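Sulfatase (PDB 6USS) binds a calcium ion and, as a gut bacterial member of the sulfatase family, probably hydrolyses aryl sulfate esters. Local coordinates at residues 33-38 with 387-392; 94-100 with 380-384; 148-154 with 180-184. The protein carries 1 engineered substitution. One frame throughout, in Å; residues are numbered along the deposited sequence.

In the fold
All three contacts lie in the sulfatase fold, on the helical layer that packs against its mixed beta-sheet. Interactions 1 and 2 share helix 383-390: its start meets the end of helix 88-97 in interaction 2, and its far end rests on strand 35-41 in interaction 1, the centres about 15 Å apart. Interaction 3 joins helix 149-155 to the loop before strand 185-187, its centre about 13 Å from that of interaction 1 and 14 Å from that of interaction 2. Along the chain they are enclosed one within another, 1 outermost and 3 innermost. L388 packs on L149, I152 and L153, so helices 383-390 and 149-155 tie the three together.

Interaction 1: 33-38 with 387-392; sequences RPNIIL and ILEMAQ
I36 drives its CD1 methyl into the last turn of helix 383-390, where it lies 3.8 Å from M390 CB and 4.1 Å from both I387 CG2 and A391 CB. Its CG1 lies anti to the carbonyl carbon and the chain runs straight on (chi2 178°), carrying CD1 to the helix. Two residues further along the strand, L38 CD2 meets I387 CD1 at 4.2 Å. At the other end P34 CG is 3.5 Å from M390 O, and the aliphatic part of R33 passes Q392, with R33 CG 3.5 Å from Q392 OE1 and the guanidinium and amide planes 58° apart. Water 1 sits in plane at the guanidinium edge, accepting from R33 NH1 and donating to A391 O; R33 NH1 also donates to N156 O. Q392 takes positive phi (60°) in a Schellman motif that ends the helix. Behind the first shell, I36 pairs through its backbone with F253 and L255, and M390 packs on I316 and I318, so the helix end lies across neighbouring strands of the mixed sheet. Methyl and methylene packing thus joins helix to sheet in the buried part, while at the exposed end one water carries the polar link.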
loop_
_atom_site.group_PDB
_atom_site.type_symbol
_atom_site.label_atom_id
_atom_site.label_comp_id
_atom_site.label_asym_id
_atom_site.label_seq_id
_atom_site.Cartn_x
_atom_site.Cartn_y
_atom_site.Cartn_z
ATOM N N ARG A 33 -4.855 -21.031 9.614
ATOM C CA ARG A 33 -5.245 -19.615 9.699
ATOM C C ARG A 33 -6.230 -19.253 8.595
ATOM O O ARG A 33 -5.900 -19.324 7.417
ATOM C CB ARG A 33 -4.022 -18.684 9.626
ATOM C CG ARG A 33 -3.437 -18.327 11.002
ATOM C CD ARG A 33 -2.433 -17.203 10.937
ATOM N NE ARG A 33 -1.572 -17.317 9.771
ATOM C CZ ARG A 33 -0.751 -16.358 9.355
ATOM N NH1 ARG A 33 -0.681 -15.217 10.026
ATOM N NH2 ARG A 33 0.012 -16.548 8.289
ATOM N N PRO A 34 -7.437 -18.850 8.972
ATOM C CA PRO A 34 -8.491 -18.667 7.973
ATOM C C PRO A 34 -8.344 -17.364 7.211
ATOM O O PRO A 34 -7.747 -16.395 7.687
ATOM C CB PRO A 34 -9.766 -18.654 8.820
ATOM C CG PRO A 34 -9.312 -17.998 10.112
ATOM C CD PRO A 34 -7.889 -18.487 10.330
ATOM N N ASN A 35 -8.903 -17.353 6.006
ATOM C CA ASN A 35 -9.224 -16.089 5.368
ATOM C C ASN A 35 -10.442 -15.478 6.046
ATOM O O ASN A 35 -11.286 -16.180 6.603
ATOM C CB ASN A 35 -9.506 -16.274 3.881
ATOM C CG ASN A 35 -8.490 -17.151 3.215
ATOM O OD1 ASN A 35 -7.331 -16.776 3.049
ATOM N ND2 ASN A 35 -8.913 -18.332 2.829
ATOM N N ILE A 36 -10.525 -14.158 5.979
ATOM C CA ILE A 36 -11.597 -13.387 6.572
ATOM C C ILE A 36 -12.140 -12.437 5.514
ATOM O O ILE A 36 -11.380 -11.669 4.910
ATOM C CB ILE A 36 -11.082 -12.607 7.789
ATOM C CG1 ILE A 36 -10.445 -13.581 8.793
ATOM C CG2 ILE A 36 -12.186 -11.736 8.368
ATOM C CD1 ILE A 36 -9.852 -12.933 10.042
ATOM N N ILE A 37 -13.449 -12.486 5.292
ATOM C CA ILE A 37 -14.148 -11.475 4.514
ATOM C C ILE A 37 -15.077 -10.713 5.448
ATOM O O ILE A 37 -15.976 -11.305 6.066
ATOM C CB ILE A 37 -14.947 -12.077 3.357
ATOM C CG1 ILE A 37 -14.041 -12.810 2.374
ATOM C CG2 ILE A 37 -15.712 -10.967 2.641
ATOM C CD1 ILE A 37 -14.846 -13.555 1.305
ATOM N N LEU A 38 -14.862 -9.398 5.538
ATOM C CA LEU A 38 -15.774 -8.460 6.188
ATOM C C LEU A 38 -16.585 -7.784 5.091
ATOM O O LEU A 38 -16.047 -6.972 4.328
ATOM C CB LEU A 38 -14.999 -7.425 7.003
ATOM C CG LEU A 38 -15.816 -6.310 7.646
ATOM C CD1 LEU A 38 -16.899 -6.910 8.538
ATOM C CD2 LEU A 38 -14.894 -5.401 8.460
ATOM N N ILE A 387 -11.546 -9.615 14.987
ATOM C CA ILE A 387 -10.961 -10.033 13.723
ATOM C C ILE A 387 -9.492 -10.426 13.925
ATOM O O ILE A 387 -9.020 -11.420 13.364
ATOM C CB ILE A 387 -11.165 -8.921 12.675
ATOM C CG1 ILE A 387 -12.618 -8.962 12.181
ATOM C CG2 ILE A 387 -10.167 -9.074 11.532
ATOM C CD1 ILE A 387 -13.155 -7.680 11.561
ATOM N N LEU A 388 -8.765 -9.687 14.770
ATOM C CA LEU A 388 -7.390 -10.059 15.087
ATOM C C LEU A 388 -7.321 -11.428 15.759
ATOM O O LEU A 388 -6.382 -12.201 15.507
ATOM C CB LEU A 388 -6.760 -8.982 15.967
ATOM C CG LEU A 388 -6.655 -7.635 15.239
ATOM C CD1 LEU A 388 -6.105 -6.563 16.153
ATOM C CD2 LEU A 388 -5.827 -7.752 13.958
ATOM N N GLU A 389 -8.297 -11.738 16.624
ATOM C CA GLU A 389 -8.333 -13.039 17.284
ATOM C C GLU A 389 -8.702 -14.143 16.300
ATOM O O GLU A 389 -8.162 -15.253 16.371
ATOM C CB GLU A 389 -9.320 -13.009 18.451
ATOM C CG GLU A 389 -9.555 -14.363 19.122
ATOM C CD GLU A 389 -10.301 -14.239 20.456
ATOM O OE1 GLU A 389 -10.614 -13.091 20.876
ATOM O OE2 GLU A 389 -10.556 -15.290 21.096
ATOM N N MET A 390 -9.622 -13.856 15.377
ATOM C CA MET A 390 -9.936 -14.828 14.343
ATOM C C MET A 390 -8.699 -15.147 13.531
ATOM O O MET A 390 -8.502 -16.291 13.097
ATOM C CB MET A 390 -11.041 -14.298 13.430
ATOM C CG MET A 390 -12.430 -14.356 13.992
ATOM S SD MET A 390 -13.459 -13.220 13.047
ATOM C CE MET A 390 -15.103 -13.628 13.588
ATOM N N ALA A 391 -7.862 -14.136 13.301
ATOM C CA ALA A 391 -6.635 -14.292 12.531
ATOM C C ALA A 391 -5.491 -14.865 13.360
ATOM O O ALA A 391 -4.377 -15.020 12.842
ATOM C CB ALA A 391 -6.236 -12.948 11.924
ATOM N N GLN A 392 -5.752 -15.201 14.624
ATOM C CA GLN A 392 -4.757 -15.801 15.506
ATOM C C GLN A 392 -3.556 -14.883 15.675
ATOM O O GLN A 392 -2.416 -15.337 15.780
ATOM C CB GLN A 392 -4.330 -17.182 15.001
ATOM C CG GLN A 392 -5.488 -18.116 14.742
ATOM C CD GLN A 392 -5.029 -19.405 14.098
ATOM O OE1 GLN A 392 -3.847 -19.762 14.165
ATOM N NE2 GLN A 392 -5.950 -20.102 13.447
HETATM O O HOH W 1 -1.725 -14.539 12.332
#

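Interaction 2: 94-100 with 380-384; sequences SLITGTN and IEDFY
Y384 lays its ring along the backbone that ends helix 88-97. Its CG stands anti to the backbone N (chi1 -179°), which sends the ring out toward residues 95-98: L95 O and I96 O lie at the ring edge, near its plane, with Y384 CE2 3.3 Å from I96 O, while T97 O sits over one face. G98, with positive phi where it leaves the helix and no side chain, lets the ring lie close: G98 CA is 3.4 Å from Y384 CB. The Y384 hydroxyl reaches on to T147 O.

E381 and N100 run side by side and point the same way, their carboxylate and amide planes 67° apart. N100 ND2 donates to E381 OE1 at 3.0 Å with an N-H...O angle of 156°; the acceptor lies nearly in the amide plane, and the donor comes from the syn side, tilted somewhat out of the carboxylate plane. The same ND2 also donates to Y424 O. E381 OE2 accepts from water 2, which also donates weakly to S94 OG; that hydroxyl has further partners in P90 and H104. N100 is the N-cap of helix 101-104, bonded here to E381 on the segment that runs into helix 383-390. Helix 88-97 begins at C88, the engineered residue at the calcium site and the head of the sulfatase signature, where the active enzyme is predicted to carry 3-oxoalanine; this contact packs the far end of that helix.

The remaining flank is apolar. L95 CD1 comes within 3.5 Å of F383 CB, and L95 CB lies 4.0 Å from I380 CG1. I380 CD1 is folded over one face of the F383 ring, offset toward its rim, and that ring packs against I318 and M320 of strand 315-321.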
loop_
_atom_site.group_PDB
_atom_site.type_symbol
_atom_site.label_atom_id
_atom_site.label_comp_id
_atom_site.label_asym_id
_atom_site.label_seq_id
_atom_site.Cartn_x
_atom_site.Cartn_y
_atom_site.Cartn_z
ATOM N N SER A 94 -14.232 3.579 14.168
ATOM C CA SER A 94 -14.200 2.669 15.301
ATOM C C SER A 94 -13.803 1.261 14.873
ATOM O O SER A 94 -13.051 0.579 15.583
ATOM C CB SER A 94 -15.561 2.663 15.996
ATOM O OG SER A 94 -15.783 3.892 16.689
ATOM N N LEU A 95 -14.319 0.801 13.724
ATOM C CA LEU A 95 -13.957 -0.507 13.197
ATOM C C LEU A 95 -12.459 -0.607 12.962
ATOM O O LEU A 95 -11.805 -1.568 13.394
ATOM C CB LEU A 95 -14.695 -0.762 11.884
ATOM C CG LEU A 95 -14.070 -1.868 11.026
ATOM C CD1 LEU A 95 -14.415 -3.239 11.577
ATOM C CD2 LEU A 95 -14.497 -1.733 9.582
ATOM N N ILE A 96 -11.900 0.396 12.277
ATOM C CA ILE A 96 -10.509 0.359 11.846
ATOM C C ILE A 96 -9.531 0.652 12.990
ATOM O O ILE A 96 -8.353 0.269 12.904
ATOM C CB ILE A 96 -10.349 1.334 10.663
ATOM C CG1 ILE A 96 -9.316 0.797 9.669
ATOM C CG2 ILE A 96 -9.987 2.727 11.148
ATOM C CD1 ILE A 96 -9.772 -0.447 8.916
ATOM N N THR A 97 -9.992 1.284 14.074
ATOM C CA THR A 97 -9.123 1.642 15.180
ATOM C C THR A 97 -9.453 0.926 16.478
ATOM O O THR A 97 -8.707 1.082 17.446
ATOM C CB THR A 97 -9.175 3.158 15.461
ATOM O OG1 THR A 97 -10.472 3.510 15.975
ATOM C CG2 THR A 97 -8.859 3.994 14.211
ATOM N N GLY A 98 -10.561 0.188 16.552
ATOM C CA GLY A 98 -10.907 -0.486 17.794
ATOM C C GLY A 98 -11.254 0.437 18.936
ATOM O O GLY A 98 -11.253 0.012 20.094
ATOM N N THR A 99 -11.576 1.683 18.621
ATOM C CA THR A 99 -11.809 2.760 19.567
ATOM C C THR A 99 -13.290 3.105 19.543
ATOM O O THR A 99 -13.911 3.097 18.475
ATOM C CB THR A 99 -10.937 3.976 19.181
ATOM O OG1 THR A 99 -9.593 3.794 19.665
ATOM C CG2 THR A 99 -11.474 5.250 19.725
ATOM N N ASN A 100 -13.865 3.363 20.719
ATOM C CA ASN A 100 -15.219 3.911 20.777
ATOM C C ASN A 100 -15.244 5.327 20.193
ATOM O O ASN A 100 -14.283 6.092 20.331
ATOM C CB ASN A 100 -15.732 3.928 22.220
ATOM C CG ASN A 100 -17.117 4.574 22.343
ATOM O OD1 ASN A 100 -17.231 5.742 22.706
ATOM N ND2 ASN A 100 -18.164 3.819 22.032
ATOM N N ILE A 380 -19.566 -1.971 17.292
ATOM C CA ILE A 380 -18.677 -2.033 16.129
ATOM C C ILE A 380 -17.191 -2.048 16.514
ATOM O O ILE A 380 -16.406 -2.799 15.929
ATOM C CB ILE A 380 -19.013 -0.881 15.154
ATOM C CG1 ILE A 380 -18.095 -0.888 13.928
ATOM C CG2 ILE A 380 -18.952 0.476 15.850
ATOM C CD1 ILE A 380 -18.287 -2.062 13.033
ATOM N N GLU A 381 -16.769 -1.248 17.503
ATOM C CA GLU A 381 -15.349 -1.288 17.878
ATOM C C GLU A 381 -14.895 -2.674 18.322
ATOM O O GLU A 381 -13.687 -2.936 18.321
ATOM C CB GLU A 381 -15.013 -0.286 18.994
ATOM C CG GLU A 381 -15.784 -0.482 20.278
ATOM C CD GLU A 381 -16.855 0.595 20.461
ATOM O OE1 GLU A 381 -17.062 1.036 21.620
ATOM O OE2 GLU A 381 -17.483 1.000 19.442
ATOM N N ASP A 382 -15.829 -3.556 18.706
ATOM C CA ASP A 382 -15.480 -4.933 19.058
ATOM C C ASP A 382 -14.959 -5.735 17.863
ATOM O O ASP A 382 -14.218 -6.715 18.052
ATOM C CB ASP A 382 -16.691 -5.663 19.644
ATOM C CG ASP A 382 -17.299 -4.949 20.839
ATOM O OD1 ASP A 382 -16.612 -4.106 21.460
ATOM O OD2 ASP A 382 -18.482 -5.233 21.148
ATOM N N PHE A 383 -15.363 -5.363 16.640
ATOM C CA PHE A 383 -14.881 -6.042 15.434
ATOM C C PHE A 383 -13.354 -6.072 15.364
ATOM O O PHE A 383 -12.772 -7.035 14.840
ATOM C CB PHE A 383 -15.440 -5.358 14.176
ATOM C CG PHE A 383 -16.863 -5.731 13.839
ATOM C CD1 PHE A 383 -17.882 -5.582 14.765
ATOM C CD2 PHE A 383 -17.186 -6.190 12.570
ATOM C CE1 PHE A 383 -19.213 -5.911 14.440
ATOM C CE2 PHE A 383 -18.507 -6.524 12.233
ATOM C CZ PHE A 383 -19.523 -6.386 13.173
ATOM N N TYR A 384 -12.694 -5.029 15.910
ATOM C CA TYR A 384 -11.236 -4.929 15.820
ATOM C C TYR A 384 -10.533 -6.038 16.603
ATOM O O TYR A 384 -9.813 -6.847 15.986
ATOM C CB TYR A 384 -10.809 -3.527 16.251
ATOM C CG TYR A 384 -9.350 -3.153 16.223
ATOM C CD1 TYR A 384 -8.433 -3.747 17.082
ATOM C CD2 TYR A 384 -8.908 -2.130 15.389
ATOM C CE1 TYR A 384 -7.104 -3.359 17.080
ATOM C CE2 TYR A 384 -7.599 -1.721 15.386
ATOM C CZ TYR A 384 -6.697 -2.336 16.230
ATOM O OH TYR A 384 -5.384 -1.929 16.214
HETATM O O HOH W 2 -18.145 3.493 18.970
#

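Interaction 3: 148-154 with 180-184; sequences SLAEILK and HMGFE
K154 reaches along the chain of residues 182-184, its side chain running past G182 O and on to E184. CB stays near the backbone, 3.8 Å from G182 O. CG, anti to the backbone N (chi1 -175°), passes to the side chain of E184, 4.0 Å from E184 CG. CD returns to G182 O at 3.7 Å, and bends at chi3 and chi4 then swing NZ to E184 OE2. K154 NZ and E184 OE2 form a salt bridge at 3.5 Å, its hydrogen bond weak. Both ends have other calls on them: E184 OE1 accepts from H159 and E184 OE2 is bonded to H180 of the second subunit, while K154 NZ reaches H180 O of that subunit in a weak bond.

At the start of helix 149-155, S148 is the N-cap. Its OG donates to M181 O at 2.6 Å, lying in the carbonyl plane on a lone pair, and accepts a weak capping bond from A150 N. Between these ends the loop presses against the first turn of the helix at G182. This residue has no side chain, which lets its CA lie against the backbone of A150 and E151, and its positive phi (104°) suits glycine. A150 CB then stands over the centre of the F183 ring in a CH-pi contact, 3.9 Å from the centroid, while H162 meets that ring edge-to-face. E151 OE1 comes close to G182 CA; it accepts from Q136 and forms a salt bridge with K154 of the second subunit.

The chemistry thus changes along the contact, from a short neutral bond at the helix cap, through close backbone packing, to a charged end whose groups also bond to the second subunit, so that the salt bridge of the contact forms part of the dimer interface.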
loop_
_atom_site.group_PDB
_atom_site.type_symbol
_atom_site.label_atom_id
_atom_site.label_comp_id
_atom_site.label_asym_id
_atom_site.label_seq_id
_atom_site.Cartn_x
_atom_site.Cartn_y
_atom_site.Cartn_z
ATOM N N SER A 148 -3.765 0.785 12.731
ATOM C CA SER A 148 -4.858 0.291 11.907
ATOM C C SER A 148 -5.022 -1.216 12.014
ATOM O O SER A 148 -4.043 -1.963 12.096
ATOM C CB SER A 148 -4.646 0.660 10.442
ATOM O OG SER A 148 -5.753 0.202 9.668
ATOM N N LEU A 149 -6.283 -1.656 11.984
ATOM C CA LEU A 149 -6.578 -3.082 11.987
ATOM C C LEU A 149 -5.923 -3.798 10.804
ATOM O O LEU A 149 -5.431 -4.924 10.951
ATOM C CB LEU A 149 -8.089 -3.282 11.985
ATOM C CG LEU A 149 -8.674 -4.672 11.715
ATOM C CD1 LEU A 149 -8.297 -5.702 12.768
ATOM C CD2 LEU A 149 -10.173 -4.564 11.621
ATOM N N ALA A 150 -5.911 -3.164 9.622
ATOM C CA ALA A 150 -5.329 -3.800 8.441
ATOM C C ALA A 150 -3.811 -3.859 8.516
ATOM O O ALA A 150 -3.202 -4.777 7.947
ATOM C CB ALA A 150 -5.751 -3.060 7.169
ATOM N N GLU A 151 -3.186 -2.877 9.176
ATOM C CA GLU A 151 -1.742 -2.913 9.390
ATOM C C GLU A 151 -1.340 -4.123 10.226
ATOM O O GLU A 151 -0.331 -4.780 9.939
ATOM C CB GLU A 151 -1.283 -1.620 10.068
ATOM C CG GLU A 151 0.229 -1.357 10.005
ATOM C CD GLU A 151 0.721 -1.047 8.578
ATOM O OE1 GLU A 151 0.023 -0.296 7.854
ATOM O OE2 GLU A 151 1.805 -1.553 8.188
ATOM N N ILE A 152 -2.121 -4.443 11.259
ATOM C CA ILE A 152 -1.755 -5.543 12.145
ATOM C C ILE A 152 -1.933 -6.880 11.439
ATOM O O ILE A 152 -1.092 -7.784 11.565
ATOM C CB ILE A 152 -2.571 -5.471 13.447
ATOM C CG1 ILE A 152 -2.307 -4.156 14.179
ATOM C CG2 ILE A 152 -2.197 -6.606 14.354
ATOM C CD1 ILE A 152 -3.151 -4.026 15.420
ATOM N N LEU A 153 -3.032 -7.025 10.689
ATOM C CA LEU A 153 -3.204 -8.196 9.837
ATOM C C LEU A 153 -2.073 -8.295 8.817
ATOM O O LEU A 153 -1.454 -9.354 8.667
ATOM C CB LEU A 153 -4.570 -8.145 9.140
ATOM C CG LEU A 153 -5.798 -8.304 10.040
ATOM C CD1 LEU A 153 -7.091 -8.066 9.276
ATOM C CD2 LEU A 153 -5.805 -9.676 10.658
ATOM N N LYS A 154 -1.784 -7.191 8.114
ATOM C CA LYS A 154 -0.708 -7.180 7.122
ATOM C C LYS A 154 0.622 -7.583 7.753
ATOM O O LYS A 154 1.305 -8.493 7.265
ATOM C CB LYS A 154 -0.616 -5.793 6.475
ATOM C CG LYS A 154 0.395 -5.630 5.323
ATOM C CD LYS A 154 0.747 -4.130 5.110
ATOM C CE LYS A 154 2.265 -3.914 4.865
ATOM N NZ LYS A 154 2.873 -4.847 3.790
ATOM N N HIS A 180 -2.408 3.707 2.949
ATOM C CA HIS A 180 -1.867 4.250 4.195
ATOM C C HIS A 180 -2.361 3.476 5.408
ATOM O O HIS A 180 -1.622 3.320 6.389
ATOM C CB HIS A 180 -2.239 5.722 4.371
ATOM C CG HIS A 180 -1.901 6.254 5.728
ATOM N ND1 HIS A 180 -0.623 6.643 6.076
ATOM C CD2 HIS A 180 -2.660 6.418 6.837
ATOM C CE1 HIS A 180 -0.615 7.038 7.338
ATOM N NE2 HIS A 180 -1.839 6.915 7.821
ATOM N N MET A 181 -3.611 2.998 5.361
ATOM C CA MET A 181 -4.240 2.311 6.478
ATOM C C MET A 181 -3.871 0.836 6.557
ATOM O O MET A 181 -4.384 0.132 7.427
ATOM C CB MET A 181 -5.763 2.478 6.398
ATOM C CG MET A 181 -6.207 3.934 6.549
ATOM S SD MET A 181 -5.687 4.635 8.141
ATOM C CE MET A 181 -6.800 3.800 9.288
ATOM N N GLY A 182 -2.995 0.341 5.693
ATOM C CA GLY A 182 -2.544 -1.031 5.793
ATOM C C GLY A 182 -3.119 -2.015 4.791
ATOM O O GLY A 182 -2.882 -3.212 4.939
ATOM N N PHE A 183 -3.853 -1.560 3.779
ATOM C CA PHE A 183 -4.324 -2.439 2.713
ATOM C C PHE A 183 -3.294 -2.505 1.580
ATOM O O PHE A 183 -2.800 -1.472 1.106
ATOM C CB PHE A 183 -5.682 -1.959 2.180
ATOM C CG PHE A 183 -6.828 -2.170 3.144
ATOM C CD1 PHE A 183 -7.507 -3.390 3.191
ATOM C CD2 PHE A 183 -7.229 -1.144 4.002
ATOM C CE1 PHE A 183 -8.576 -3.594 4.078
ATOM C CE2 PHE A 183 -8.294 -1.326 4.899
ATOM C CZ PHE A 183 -8.968 -2.560 4.942
ATOM N N GLU A 184 -2.955 -3.725 1.158
ATOM C CA GLU A 184 -2.017 -3.882 0.055
ATOM C C GLU A 184 -2.674 -3.673 -1.300
ATOM O O GLU A 184 -1.976 -3.334 -2.266
ATOM C CB GLU A 184 -1.376 -5.261 0.123
ATOM C CG GLU A 184 -0.567 -5.495 1.392
ATOM C CD GLU A 184 -0.060 -6.920 1.485
ATOM O OE1 GLU A 184 -0.846 -7.849 1.192
ATOM O OE2 GLU A 184 1.124 -7.113 1.833
#